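Local structure of dimethyl-sulfide monooxygenase (Hyphomicrobium sulfonivorans, 6AK1) at residues Asp84-Ile89 with Val103-Thr108; Thr13-Gln18 with Ala31-Leu36; Pro218-Val223 with Asp440-Ser445; Met44-Gly49 with Glu97-Gly102. The protein catalyses the FMN-dependent, NADH-driven oxidation of dimethyl sulfide by oxygen to methanethiol and formaldehyde, the first step in degrading this sulfide. All coordinates share one frame; numbering follows the deposited sequence.

Contact 1. Residues Asp84-Ile89 with Val103-Thr108; sequences DPFGAI and VTAAIT
V103, the residue most covered here, meets F86 with one methyl and I89 with the other. V103 CG1 lies opposite the backbone N (chi1 -175°) and is directed at F86, which puts CG2 beside the N and facing I89. CG1 stands over one face of the F86 ring, 3.6 Å from the centroid and 19° off the normal, which qualifies as a CH-pi contact displaced toward the rim. CG2 of V103 reaches I89 CD1 at 3.9 Å. At the edge of the same ring and in its plane lies A105, its CB 3.9 Å from F86 CE1. With an alanine at F86, V103 CG1 and R118 would probably both lose their aromatic partner, and a gap would probably open beside A105 CB. P85 brings its ring to the strand's backbone, CG lying 3.6 Å from T104 O.

The polar bonds that shape this loop are local. D84 OD1 accepts from F86 N at 3.1 Å, met from above the carboxylate plane, an Asx turn; G87 N to D84 O closes a type I turn from D84 to G87.

T104, an FMN-binding residue by similarity, has its OG1 bonded to I56 O and to N133 of strand 130-135. The F86 ring also makes a cation-pi contact with R118 and packs on L119 and L122, so the loop before helix 89-94 is wedged between strand 100-106 of the barrel and helix 112-126.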
# COMPACT_ATOMS: atom_id res chain seq x y z
N ASP A 84 5.74 -3.49 -13.37
CA ASP A 84 4.42 -2.91 -13.14
C ASP A 84 3.61 -3.81 -12.20
O ASP A 84 3.41 -4.99 -12.51
CB ASP A 84 3.75 -2.73 -14.50
CG ASP A 84 2.26 -2.44 -14.42
OD1 ASP A 84 1.75 -1.88 -13.42
OD2 ASP A 84 1.58 -2.78 -15.42
N PRO A 85 3.14 -3.30 -11.06
CA PRO A 85 2.44 -4.16 -10.09
C PRO A 85 1.04 -4.56 -10.51
O PRO A 85 0.45 -5.41 -9.82
CB PRO A 85 2.39 -3.29 -8.82
CG PRO A 85 2.29 -1.90 -9.37
CD PRO A 85 3.23 -1.91 -10.58
N PHE A 86 0.48 -3.96 -11.57
CA PHE A 86 -0.79 -4.44 -12.11
C PHE A 86 -0.63 -5.77 -12.83
O PHE A 86 -1.63 -6.45 -13.08
CB PHE A 86 -1.39 -3.42 -13.09
CG PHE A 86 -1.96 -2.19 -12.43
CD1 PHE A 86 -1.13 -1.23 -11.86
CD2 PHE A 86 -3.33 -1.96 -12.44
CE1 PHE A 86 -1.66 -0.08 -11.28
CE2 PHE A 86 -3.87 -0.80 -11.87
CZ PHE A 86 -3.03 0.14 -11.28
N GLY A 87 0.60 -6.15 -13.16
CA GLY A 87 0.82 -7.20 -14.14
C GLY A 87 0.25 -8.55 -13.75
O GLY A 87 -0.37 -9.23 -14.57
N ALA A 88 0.48 -8.98 -12.51
CA ALA A 88 0.14 -10.34 -12.10
C ALA A 88 -1.17 -10.44 -11.33
O ALA A 88 -1.52 -11.52 -10.86
CB ALA A 88 1.27 -10.93 -11.25
N ILE A 89 -1.92 -9.33 -11.21
CA ILE A 89 -3.10 -9.33 -10.34
C ILE A 89 -4.13 -10.36 -10.81
O ILE A 89 -4.64 -11.15 -10.00
CB ILE A 89 -3.72 -7.92 -10.26
CG1 ILE A 89 -2.70 -6.92 -9.73
CG2 ILE A 89 -4.99 -7.95 -9.38
CD1 ILE A 89 -2.16 -7.29 -8.38
N VAL A 103 -2.83 -2.37 -4.81
CA VAL A 103 -2.01 -2.03 -5.96
C VAL A 103 -1.60 -0.57 -5.83
O VAL A 103 -2.46 0.30 -5.67
CB VAL A 103 -2.75 -2.31 -7.28
CG1 VAL A 103 -1.82 -2.07 -8.45
CG2 VAL A 103 -3.26 -3.74 -7.28
N THR A 104 -0.30 -0.32 -5.88
CA THR A 104 0.20 1.04 -5.79
C THR A 104 0.16 1.69 -7.17
O THR A 104 0.57 1.07 -8.16
CB THR A 104 1.63 1.04 -5.24
OG1 THR A 104 1.62 0.51 -3.91
CG2 THR A 104 2.21 2.44 -5.18
N ALA A 105 -0.34 2.92 -7.25
CA ALA A 105 -0.30 3.68 -8.50
C ALA A 105 -0.20 5.16 -8.17
O ALA A 105 -1.00 5.68 -7.39
CB ALA A 105 -1.52 3.38 -9.38
N ALA A 106 0.77 5.83 -8.77
CA ALA A 106 0.98 7.24 -8.48
C ALA A 106 0.01 8.11 -9.28
O ALA A 106 -0.41 7.76 -10.39
CB ALA A 106 2.43 7.65 -8.78
N ILE A 107 -0.33 9.26 -8.70
CA ILE A 107 -1.17 10.26 -9.36
C ILE A 107 -0.34 11.32 -10.06
O ILE A 107 -0.90 12.23 -10.69
CB ILE A 107 -2.12 10.90 -8.32
CG1 ILE A 107 -1.34 11.79 -7.35
CG2 ILE A 107 -2.84 9.82 -7.53
CD1 ILE A 107 -2.20 12.39 -6.24
N THR A 108 0.99 11.22 -9.98
CA THR A 108 1.88 12.25 -10.51
C THR A 108 1.95 12.23 -12.03
O THR A 108 2.09 13.28 -12.67
CB THR A 108 3.29 12.05 -9.92
OG1 THR A 108 3.23 12.06 -8.49
CG2 THR A 108 4.24 13.13 -10.39

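Contact 2. Residues Thr13-Gln18 with Ala31-Leu36; sequences TCVSHQ and ARYNDL
The backbones of C14 and Y33 approach to 5.4 Å between their CA atoms, and those of V15 and A31 to 5.2 Å between theirs, with R32 to D35 folded into a type I turn. Y33 carries most of the contact. Its CG sits between the backbone N and the carbonyl carbon (chi1 80°), a position that lays the ring along the backbone of T13 to V15. One flank of the ring meets a carbonyl, Y33 CD2 lying 3.3 Å from T13 O. On the other flank V15 CG2 comes within 3.6 Å of Y33 CD1, the two side chains meeting at a slant. Nearer the root, Y33 CB is 3.5 Å from C14 O. N34 CB of the same segment lies over the rim of one ring face, 3.6 Å above the plane.

Replacing Y33 with an alanine would probably strip V15 CG2 of its aromatic neighbour and leave a gap over the T13 to C14 backbone.

The turn is braced by a salt bridge: R32 NE points in the guanidinium plane at the anti lone pair of D35 OD2, 3.0 Å away. Outside the two segments, Y33 O accepts from W39 NE1, and V15 O is bonded to the hydroxyl of Y398.

Both segments belong to the long loop between strand 6-12 and helix 36-48, a beta-to-alpha connection of the TIM barrel. Such loops rise at the barrel end that carries the active site; consistent with this, T13 has its side chain about 5 Å from that of D58, an FMN ligand by similarity.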
# COMPACT_ATOMS: atom_id res chain seq x y z
N THR A 13 7.14 -5.53 -6.78
CA THR A 13 7.47 -6.32 -7.97
C THR A 13 8.95 -6.14 -8.32
O THR A 13 9.32 -5.71 -9.42
CB THR A 13 6.57 -5.97 -9.15
OG1 THR A 13 5.23 -5.70 -8.69
CG2 THR A 13 6.54 -7.12 -10.14
N CYS A 14 9.80 -6.47 -7.35
CA CYS A 14 11.25 -6.29 -7.45
C CYS A 14 11.92 -7.30 -6.53
O CYS A 14 11.26 -8.08 -5.85
CB CYS A 14 11.66 -4.87 -7.08
SG CYS A 14 11.44 -4.51 -5.33
N VAL A 15 13.26 -7.26 -6.47
CA VAL A 15 14.02 -8.26 -5.72
C VAL A 15 14.23 -7.81 -4.27
O VAL A 15 13.71 -8.43 -3.34
CB VAL A 15 15.36 -8.56 -6.41
CG1 VAL A 15 16.16 -9.58 -5.60
CG2 VAL A 15 15.13 -9.07 -7.85
N SER A 16 15.03 -6.76 -4.06
CA SER A 16 15.28 -6.24 -2.72
C SER A 16 14.32 -5.10 -2.43
O SER A 16 14.37 -4.04 -3.07
CB SER A 16 16.73 -5.78 -2.58
OG SER A 16 17.64 -6.87 -2.71
N HIS A 17 13.44 -5.30 -1.45
CA HIS A 17 12.37 -4.36 -1.14
C HIS A 17 12.70 -3.57 0.12
O HIS A 17 13.05 -2.39 0.06
CB HIS A 17 11.04 -5.10 -0.98
CG HIS A 17 9.86 -4.21 -0.76
ND1 HIS A 17 8.68 -4.68 -0.22
CD2 HIS A 17 9.68 -2.89 -1.00
CE1 HIS A 17 7.81 -3.68 -0.14
NE2 HIS A 17 8.39 -2.58 -0.60
N GLN A 18 12.56 -4.22 1.27
CA GLN A 18 12.90 -3.63 2.56
C GLN A 18 14.19 -4.19 3.15
O GLN A 18 14.63 -3.69 4.19
CB GLN A 18 11.74 -3.84 3.55
CG GLN A 18 10.42 -3.23 3.10
CD GLN A 18 10.45 -1.69 3.06
OE1 GLN A 18 10.20 -1.08 2.02
NE2 GLN A 18 10.73 -1.07 4.20
N ALA A 31 14.36 -13.24 -6.27
CA ALA A 31 14.79 -13.06 -7.64
C ALA A 31 13.76 -13.53 -8.67
O ALA A 31 13.98 -13.32 -9.86
CB ALA A 31 16.12 -13.80 -7.87
N ARG A 32 12.65 -14.14 -8.24
CA ARG A 32 11.58 -14.56 -9.15
C ARG A 32 10.45 -13.54 -9.27
O ARG A 32 9.36 -13.89 -9.74
CB ARG A 32 10.99 -15.90 -8.71
CG ARG A 32 12.01 -17.04 -8.58
CD ARG A 32 11.30 -18.36 -8.29
NE ARG A 32 10.55 -18.85 -9.46
CZ ARG A 32 9.58 -19.76 -9.40
NH1 ARG A 32 9.22 -20.27 -8.21
NH2 ARG A 32 8.97 -20.16 -10.50
N TYR A 33 10.69 -12.29 -8.85
CA TYR A 33 9.70 -11.23 -9.01
C TYR A 33 9.14 -11.19 -10.44
O TYR A 33 8.01 -10.73 -10.66
CB TYR A 33 10.34 -9.88 -8.66
CG TYR A 33 11.15 -9.38 -9.82
CD1 TYR A 33 12.44 -9.87 -10.06
CD2 TYR A 33 10.61 -8.49 -10.73
CE1 TYR A 33 13.17 -9.45 -11.18
CE2 TYR A 33 11.32 -8.07 -11.82
CZ TYR A 33 12.60 -8.54 -12.05
OH TYR A 33 13.25 -8.09 -13.17
N ASN A 34 9.92 -11.65 -11.42
CA ASN A 34 9.52 -11.60 -12.82
C ASN A 34 8.91 -12.92 -13.32
O ASN A 34 8.68 -13.06 -14.52
CB ASN A 34 10.71 -11.20 -13.70
CG ASN A 34 11.80 -12.26 -13.74
OD1 ASN A 34 12.10 -12.92 -12.74
ND2 ASN A 34 12.38 -12.45 -14.92
N ASP A 35 8.65 -13.86 -12.41
CA ASP A 35 8.01 -15.14 -12.73
C ASP A 35 6.55 -15.12 -12.28
O ASP A 35 6.26 -14.80 -11.12
CB ASP A 35 8.74 -16.30 -12.03
CG ASP A 35 10.11 -16.58 -12.63
OD1 ASP A 35 10.34 -16.18 -13.79
OD2 ASP A 35 10.94 -17.22 -11.95
N LEU A 36 5.65 -15.49 -13.18
CA LEU A 36 4.23 -15.53 -12.82
C LEU A 36 3.98 -16.49 -11.67
O LEU A 36 3.15 -16.20 -10.80
CB LEU A 36 3.38 -15.91 -14.04
CG LEU A 36 1.88 -15.65 -13.97
CD1 LEU A 36 1.60 -14.31 -13.33
CD2 LEU A 36 1.26 -15.66 -15.37

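Contact 3. Residues Pro218-Val223 with Asp440-Ser445; sequences PQRTPV and DGRVES
R220 and R442 run side by side in the same direction, but they get there by different torsions: R220 is extended from CG to NE, whereas R442 is bent at both chi2 (-144°) and chi3 (-125°). In the fold, this joins the loop leading into TIM-barrel strand 223-227 to a C-terminal loop beyond helix 431-435.

The bends bring R442 NH1 to 3.3 Å from R220 NE, with the guanidinium planes only 17° apart. Two donors meet here, so the approach is no bond between them. D178 probably accounts for it: its OD1 forms a salt bridge with R220 NH1 and its OD2 one with R442 NH2, and the shared carboxylate probably offsets the two positive charges. R220 is further held by W172 O and W176 O, on NH2 and NH1.

An Asx turn opens the second segment: D440 OD1 accepts from R442 N at 3.0 Å, from above the carboxylate plane. Other contacts are looser: Q219 CG lies 3.8 Å from G441 O, and the apolar pair T221 CB and V443 CG1 are 4.4 Å apart. The polar ends of these residues are engaged elsewhere, Q219 NE2 with D123, Q219 OE1 with R432 N, and T221 OG1 with E173.

A water bridges the two backbones: it donates to Q219 O at 2.9 Å and accepts from V443 N at 3.2 Å.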
# COMPACT_ATOMS: atom_id res chain seq x y z
N PRO A 218 -18.02 -4.05 -8.54
CA PRO A 218 -18.59 -4.46 -7.23
C PRO A 218 -18.37 -3.49 -6.07
O PRO A 218 -19.28 -3.31 -5.27
CB PRO A 218 -17.90 -5.81 -6.98
CG PRO A 218 -17.74 -6.39 -8.35
CD PRO A 218 -17.46 -5.21 -9.27
N GLN A 219 -17.19 -2.87 -5.96
CA GLN A 219 -16.94 -1.90 -4.90
C GLN A 219 -17.13 -0.46 -5.36
O GLN A 219 -17.20 0.44 -4.51
CB GLN A 219 -15.51 -2.03 -4.36
CG GLN A 219 -15.25 -3.25 -3.51
CD GLN A 219 -13.78 -3.38 -3.14
OE1 GLN A 219 -13.43 -3.50 -1.96
NE2 GLN A 219 -12.91 -3.35 -4.16
N ARG A 220 -17.17 -0.22 -6.65
CA ARG A 220 -17.26 1.09 -7.25
C ARG A 220 -15.94 1.82 -7.07
O ARG A 220 -15.18 1.90 -7.97
CB ARG A 220 -18.47 1.87 -6.77
CG ARG A 220 -19.62 1.75 -7.74
CD ARG A 220 -20.61 2.82 -7.48
NE ARG A 220 -21.87 2.61 -8.13
CZ ARG A 220 -22.25 3.23 -9.21
NH1 ARG A 220 -23.42 3.00 -9.70
NH2 ARG A 220 -21.45 4.06 -9.80
N THR A 221 -15.70 2.34 -5.89
CA THR A 221 -14.41 2.91 -5.54
C THR A 221 -13.56 1.84 -4.86
O THR A 221 -13.99 1.28 -3.85
CB THR A 221 -14.59 4.11 -4.61
OG1 THR A 221 -15.31 5.15 -5.29
CG2 THR A 221 -13.23 4.64 -4.15
N PRO A 222 -12.39 1.50 -5.39
CA PRO A 222 -11.53 0.55 -4.69
C PRO A 222 -11.20 1.05 -3.29
O PRO A 222 -11.26 2.25 -3.01
CB PRO A 222 -10.27 0.50 -5.57
CG PRO A 222 -10.32 1.78 -6.36
CD PRO A 222 -11.75 2.07 -6.59
N VAL A 223 -10.88 0.12 -2.40
CA VAL A 223 -10.44 0.50 -1.07
C VAL A 223 -9.26 1.44 -1.20
O VAL A 223 -8.33 1.19 -1.97
CB VAL A 223 -10.07 -0.75 -0.24
CG1 VAL A 223 -9.53 -0.33 1.12
CG2 VAL A 223 -11.27 -1.66 -0.06
N ASP A 440 -22.71 -3.26 2.11
CA ASP A 440 -22.76 -3.34 0.66
C ASP A 440 -21.38 -3.27 0.03
O ASP A 440 -21.27 -3.28 -1.20
CB ASP A 440 -23.65 -2.22 0.09
CG ASP A 440 -23.26 -0.83 0.60
OD1 ASP A 440 -22.18 -0.67 1.22
OD2 ASP A 440 -24.05 0.11 0.39
N GLY A 441 -20.32 -3.17 0.84
CA GLY A 441 -18.97 -3.01 0.33
C GLY A 441 -18.71 -1.70 -0.40
O GLY A 441 -17.71 -1.57 -1.10
N ARG A 442 -19.61 -0.73 -0.24
CA ARG A 442 -19.42 0.62 -0.74
C ARG A 442 -18.97 1.53 0.39
O ARG A 442 -19.09 1.20 1.57
CB ARG A 442 -20.71 1.14 -1.38
CG ARG A 442 -21.28 0.23 -2.47
CD ARG A 442 -21.88 1.06 -3.58
NE ARG A 442 -23.27 0.72 -3.85
CZ ARG A 442 -24.06 1.41 -4.66
NH1 ARG A 442 -23.61 2.50 -5.27
NH2 ARG A 442 -25.32 1.02 -4.84
N VAL A 443 -18.42 2.69 0.01
CA VAL A 443 -17.83 3.58 1.01
C VAL A 443 -18.87 4.01 2.05
O VAL A 443 -20.07 4.10 1.79
CB VAL A 443 -17.23 4.82 0.32
CG1 VAL A 443 -15.91 4.46 -0.39
CG2 VAL A 443 -18.27 5.45 -0.65
N GLU A 444 -18.38 4.28 3.26
CA GLU A 444 -19.19 4.90 4.30
C GLU A 444 -19.75 6.23 3.80
O GLU A 444 -19.12 6.93 3.01
CB GLU A 444 -18.35 5.16 5.55
CG GLU A 444 -18.00 3.94 6.36
CD GLU A 444 -17.44 4.32 7.70
OE1 GLU A 444 -16.32 4.89 7.74
OE2 GLU A 444 -18.13 4.11 8.72
N SER A 445 -20.95 6.58 4.29
CA SER A 445 -21.57 7.84 3.88
C SER A 445 -20.75 9.06 4.30
O SER A 445 -20.90 10.12 3.69
CB SER A 445 -22.98 7.95 4.44
OG SER A 445 -22.93 8.02 5.85
O HOH W 1 -18.13 2.80 -3.16

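Contact 4. Residues Met44-Gly49 with Glu97-Gly102; sequences MELERG and EHVGFG
E47 OE2 takes hydrogen bonds from three successive backbone N-H groups, those of E97, H98 and V99. The bond from H98 N is short, 2.6 Å, and uses the syn lone pair of OE2; V99 N, at 2.8 Å, comes to the anti lone pair. E97 N meets OE2 on the syn side at 3.0 Å, 22° out of the carboxylate plane, and makes a second, weak bond to E47 OE1 at 3.2 Å. Three peptide donors satisfied by one oxygen fix the carboxylate's rotation and would probably favour its charged form.

The reach comes from the side chain of E47, whose CG is anti to the carbonyl carbon and whose chain beyond is extended (chi2 -154°). On the way it rests on V99, with E47 CG 3.9 Å from V99 CB and also against CG1; the other methyl, CG2, lies 4.1 Å from L46 CD1.

Several other polar groups are also satisfied. V99 O accepts from R129 NH1, and H98 ND1 is bonded to K434 NZ while its ring stacks with Y426. R48 grips E45 side-on, NE to OE1 and NH2 to OE2, and reaches D410 as well.

The C-terminal turn of helix 36-48 is thus tied to the loop that leads into strand 100-106, neighbour of strand 53-57 in the TIM barrel, at the strand's N-terminal end and away from the annotated FMN-binding residues.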
# COMPACT_ATOMS: atom_id res chain seq x y z
N MET A 44 -1.86 -17.84 -3.20
CA MET A 44 -2.47 -19.03 -2.62
C MET A 44 -1.97 -19.26 -1.20
O MET A 44 -2.75 -19.66 -0.32
CB MET A 44 -2.17 -20.25 -3.49
CG MET A 44 -2.80 -20.17 -4.87
SD MET A 44 -2.78 -21.79 -5.69
CE MET A 44 -1.09 -21.86 -6.27
N GLU A 45 -0.68 -19.02 -0.96
CA GLU A 45 -0.11 -19.21 0.36
C GLU A 45 -0.69 -18.22 1.37
O GLU A 45 -0.88 -18.57 2.54
CB GLU A 45 1.42 -19.08 0.28
CG GLU A 45 2.13 -19.09 1.63
CD GLU A 45 2.21 -20.48 2.26
OE1 GLU A 45 1.48 -21.39 1.82
OE2 GLU A 45 3.03 -20.67 3.19
N LEU A 46 -1.02 -17.00 0.93
CA LEU A 46 -1.71 -16.05 1.81
C LEU A 46 -3.09 -16.55 2.23
O LEU A 46 -3.52 -16.26 3.34
CB LEU A 46 -1.83 -14.68 1.13
CG LEU A 46 -0.53 -13.89 0.92
CD1 LEU A 46 -0.83 -12.46 0.55
CD2 LEU A 46 0.33 -13.90 2.16
N GLU A 47 -3.80 -17.29 1.36
CA GLU A 47 -5.12 -17.77 1.76
C GLU A 47 -5.05 -18.96 2.71
O GLU A 47 -5.93 -19.13 3.55
CB GLU A 47 -5.98 -18.12 0.54
CG GLU A 47 -6.35 -16.92 -0.26
CD GLU A 47 -7.63 -17.05 -1.07
OE1 GLU A 47 -7.97 -18.16 -1.54
OE2 GLU A 47 -8.30 -16.02 -1.25
N ARG A 48 -4.00 -19.77 2.60
CA ARG A 48 -3.78 -20.82 3.59
C ARG A 48 -3.72 -20.25 5.00
O ARG A 48 -4.13 -20.92 5.96
CB ARG A 48 -2.50 -21.60 3.25
CG ARG A 48 -2.20 -22.77 4.19
CD ARG A 48 -0.97 -23.54 3.76
NE ARG A 48 0.29 -22.86 4.04
CZ ARG A 48 0.98 -22.98 5.18
NH1 ARG A 48 0.51 -23.73 6.17
NH2 ARG A 48 2.13 -22.34 5.33
N GLY A 49 -3.24 -19.02 5.15
CA GLY A 49 -3.21 -18.35 6.43
C GLY A 49 -4.27 -17.30 6.65
O GLY A 49 -4.20 -16.58 7.65
N GLU A 97 -9.84 -16.81 -3.76
CA GLU A 97 -11.24 -16.47 -3.58
C GLU A 97 -11.45 -15.22 -2.74
O GLU A 97 -12.41 -14.49 -2.99
CB GLU A 97 -11.97 -17.66 -2.93
CG GLU A 97 -13.47 -17.53 -2.91
CD GLU A 97 -14.13 -18.71 -2.22
OE1 GLU A 97 -15.37 -18.67 -2.05
OE2 GLU A 97 -13.41 -19.66 -1.84
N HIS A 98 -10.56 -14.92 -1.78
CA HIS A 98 -10.85 -13.94 -0.74
C HIS A 98 -9.75 -12.91 -0.48
O HIS A 98 -10.05 -11.79 -0.08
CB HIS A 98 -11.14 -14.67 0.57
CG HIS A 98 -12.47 -15.36 0.60
ND1 HIS A 98 -13.67 -14.68 0.51
CD2 HIS A 98 -12.79 -16.68 0.69
CE1 HIS A 98 -14.67 -15.54 0.54
NE2 HIS A 98 -14.16 -16.76 0.65
N VAL A 99 -8.47 -13.28 -0.66
CA VAL A 99 -7.41 -12.34 -0.33
C VAL A 99 -7.53 -11.09 -1.21
O VAL A 99 -7.89 -11.17 -2.39
CB VAL A 99 -6.02 -13.00 -0.47
CG1 VAL A 99 -5.71 -13.33 -1.92
CG2 VAL A 99 -4.93 -12.11 0.10
N GLY A 100 -7.28 -9.92 -0.61
CA GLY A 100 -7.31 -8.68 -1.37
C GLY A 100 -5.96 -8.36 -2.02
O GLY A 100 -4.93 -8.94 -1.67
N PHE A 101 -5.98 -7.43 -2.97
CA PHE A 101 -4.77 -7.00 -3.66
C PHE A 101 -4.68 -5.48 -3.58
O PHE A 101 -5.52 -4.78 -4.16
CB PHE A 101 -4.75 -7.48 -5.12
CG PHE A 101 -4.95 -8.95 -5.24
CD1 PHE A 101 -3.91 -9.83 -4.93
CD2 PHE A 101 -6.18 -9.48 -5.62
CE1 PHE A 101 -4.07 -11.20 -5.01
CE2 PHE A 101 -6.35 -10.85 -5.71
CZ PHE A 101 -5.27 -11.72 -5.41
N GLY A 102 -3.70 -4.99 -2.84
CA GLY A 102 -3.42 -3.57 -2.79
C GLY A 102 -2.43 -3.22 -3.88
O GLY A 102 -1.31 -3.74 -3.90

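Overall arrangement
Contacts 1, 2 and 3 are buried, contact 4 only partly. Contacts 1 and 4 share strand 100-106 and touch where I89 packs on F101. Contact 1, the closest of the four to the chain's centre, is largely apolar; contact 4, at the strand's entry, relies on a carboxylate gripping peptide N-H groups. Contacts 1 and 2 also touch, P85 CA lying 3.5 Å from T13 OG1; contact 1 contains one residue that binds FMN by similarity, and contact 2, an aromatic ring within a single loop, lies near another. Contact 3 touches none of the others, its nearest atoms about 7 Å from contacts 1 and 4 and about 17 Å from contact 2; water and arginines around a shared aspartate join distant parts of the sequence.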